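Local atomic coordinates of ALKF (Bacillus cereus, PDB entry 3ZBO), a protein that is of unknown function but binds branched DNA structures and is related to the HEAT-like repeat DNA glycosylases AlkC and AlkD. Residues A[147-152]-A[187-191]. Residues are numbered along the deposited sequence; the frame is centred on the assembly and turned at random.
Sequences DNAFSE and SYVPL
Asp147 and Tyr188 bring the two inter-helix loops together, their CA atoms 6.4 Å apart, with Glu152 and Pro190 the next close CA pair, at 7.2 Å; each loop makes a short 3-10 turn, closed by Phe150 N to Asp147 O in 147-152 and by Leu191 N to Tyr188 O in 187-191. The phenol of Tyr188 lies between the loops. With CG anti to the backbone N (chi1 -170°), its ring reaches across to 147-152, one face lying under Pro190 CD. The carboxylate of Asp147, its plane turned 72° from the ring, brings OD1 within 3.3 Å of Tyr188 CD1, while OD2 comes to 3.4 Å from Pro190 CD. Tyr188 OH sits against the start of helix 152-165, 3.2 Å from Glu152 CA. The extended side chain of Glu152 passes over Leu191, whose CD1 lies 3.6 Å from Glu152 O, and ends with OE1 beside Pro190 CB. Phe150 CB packs on Tyr188 CE1, and both residues continue onto Leu142 and Ile155 of the neighbouring helices. No direct hydrogen bond joins the loops; three waters do so. One donates to Asp147 OD2 and Ser187 O and accepts from Val189 N, another links Phe150 O with Tyr188 OH, and a third donates to Glu152 OE2 and Pro190 O. Lys235 forms a salt bridge with Asp147 OD1 and a hydrogen bond to Ser187 O, probably offsetting the repulsion between these two acceptors, so that apolar packing, water and one lysine join the loop between helices 128-144 and 152-165 to that between helices 171-187 and 192-202 of this HEAT-like fold.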
loop_
_atom_site.group_PDB
_atom_site.type_symbol
_atom_site.label_atom_id
_atom_site.label_comp_id
_atom_site.label_asym_id
_atom_site.label_seq_id
_atom_site.Cartn_x
_atom_site.Cartn_y
_atom_site.Cartn_z
ATOM N N ASP A 147 -5.717 -18.186 3.532
ATOM C CA ASP A 147 -6.015 -17.865 4.870
ATOM C C ASP A 147 -5.089 -18.500 5.904
ATOM O O ASP A 147 -4.848 -17.950 6.984
ATOM C CB ASP A 147 -7.492 -18.173 5.201
ATOM C CG ASP A 147 -8.456 -17.204 4.544
ATOM O OD1 ASP A 147 -8.007 -16.102 4.114
ATOM O OD2 ASP A 147 -9.651 -17.540 4.564
ATOM N N ASN A 148 -4.622 -19.718 5.581
ATOM C CA ASN A 148 -3.701 -20.406 6.499
ATOM C C ASN A 148 -2.319 -19.762 6.647
ATOM O O ASN A 148 -1.542 -20.152 7.557
ATOM C CB ASN A 148 -3.674 -21.903 6.115
ATOM C CG ASN A 148 -2.771 -22.203 4.940
ATOM O OD1 ASN A 148 -2.519 -21.380 4.075
ATOM N ND2 ASN A 148 -2.239 -23.417 4.902
ATOM N N ALA A 149 -2.047 -18.708 5.866
ATOM C CA ALA A 149 -0.835 -17.935 6.075
ATOM C C ALA A 149 -0.959 -17.049 7.270
ATOM O O ALA A 149 0.077 -16.474 7.670
ATOM C CB ALA A 149 -0.501 -17.134 4.749
ATOM N N PHE A 150 -2.134 -16.938 7.909
ATOM C CA PHE A 150 -2.322 -16.033 9.059
ATOM C C PHE A 150 -2.811 -16.727 10.268
ATOM O O PHE A 150 -3.595 -17.696 10.170
ATOM C CB PHE A 150 -3.382 -14.956 8.682
ATOM C CG PHE A 150 -3.093 -14.309 7.371
ATOM C CD1 PHE A 150 -2.220 -13.227 7.301
ATOM C CD2 PHE A 150 -3.609 -14.808 6.202
ATOM C CE1 PHE A 150 -1.887 -12.606 6.056
ATOM C CE2 PHE A 150 -3.342 -14.226 5.006
ATOM C CZ PHE A 150 -2.464 -13.112 4.878
ATOM N N SER A 151 -2.314 -16.283 11.408
ATOM C CA SER A 151 -2.828 -16.704 12.692
ATOM C C SER A 151 -4.177 -15.984 12.937
ATOM O O SER A 151 -4.217 -14.716 12.924
ATOM C CB SER A 151 -1.846 -16.297 13.811
ATOM O OG SER A 151 -2.525 -16.279 15.021
ATOM N N GLU A 152 -5.285 -16.714 13.146
ATOM C CA GLU A 152 -6.599 -16.092 13.353
ATOM C C GLU A 152 -6.584 -15.254 14.631
ATOM O O GLU A 152 -7.097 -14.140 14.692
ATOM C CB GLU A 152 -7.741 -17.146 13.381
ATOM C CG GLU A 152 -9.051 -16.579 13.662
ATOM C CD GLU A 152 -10.199 -17.604 13.661
ATOM O OE1 GLU A 152 -10.070 -18.635 12.931
ATOM O OE2 GLU A 152 -11.171 -17.381 14.399
ATOM N N SER A 187 -11.899 -10.451 2.674
ATOM C CA SER A 187 -10.934 -11.426 2.196
ATOM C C SER A 187 -10.427 -12.430 3.245
ATOM O O SER A 187 -9.669 -13.298 2.855
ATOM C CB SER A 187 -9.726 -10.732 1.560
ATOM O OG SER A 187 -10.148 -9.935 0.428
ATOM N N TYR A 188 -10.835 -12.296 4.486
ATOM C CA TYR A 188 -10.439 -13.240 5.550
ATOM C C TYR A 188 -11.651 -13.742 6.283
ATOM O O TYR A 188 -12.007 -13.318 7.360
ATOM C CB TYR A 188 -9.465 -12.491 6.505
ATOM C CG TYR A 188 -8.843 -13.561 7.489
ATOM C CD1 TYR A 188 -7.971 -14.492 7.026
ATOM C CD2 TYR A 188 -9.208 -13.485 8.833
ATOM C CE1 TYR A 188 -7.412 -15.450 7.991
ATOM C CE2 TYR A 188 -8.680 -14.348 9.811
ATOM C CZ TYR A 188 -7.822 -15.357 9.321
ATOM O OH TYR A 188 -7.336 -16.235 10.260
ATOM N N VAL A 189 -12.313 -14.709 5.622
ATOM C CA VAL A 189 -13.615 -15.160 6.134
ATOM C C VAL A 189 -13.635 -15.708 7.542
ATOM O O VAL A 189 -14.691 -15.615 8.205
ATOM C CB VAL A 189 -14.349 -16.142 5.195
ATOM C CG1 VAL A 189 -14.611 -15.504 3.868
ATOM C CG2 VAL A 189 -13.617 -17.454 5.016
ATOM N N PRO A 190 -12.500 -16.230 8.057
ATOM C CA PRO A 190 -12.641 -16.622 9.505
ATOM C C PRO A 190 -13.090 -15.574 10.470
ATOM O O PRO A 190 -13.714 -15.864 11.501
ATOM C CB PRO A 190 -11.271 -17.188 9.817
ATOM C CG PRO A 190 -10.740 -17.677 8.508
ATOM C CD PRO A 190 -11.206 -16.575 7.480
ATOM N N LEU A 191 -12.838 -14.298 10.174
ATOM C CA LEU A 191 -13.241 -13.223 11.026
ATOM C C LEU A 191 -14.134 -12.222 10.272
ATOM O O LEU A 191 -14.239 -11.050 10.674
ATOM C CB LEU A 191 -11.974 -12.463 11.534
ATOM C CG LEU A 191 -11.177 -13.336 12.505
ATOM C CD1 LEU A 191 -9.879 -12.674 12.841
ATOM C CD2 LEU A 191 -11.947 -13.651 13.740
HETATM O O HOH W 1 -11.019 -15.707 3.172
HETATM O O HOH W 2 -6.204 -18.553 9.431
HETATM O O HOH W 3 -13.614 -16.814 13.950
#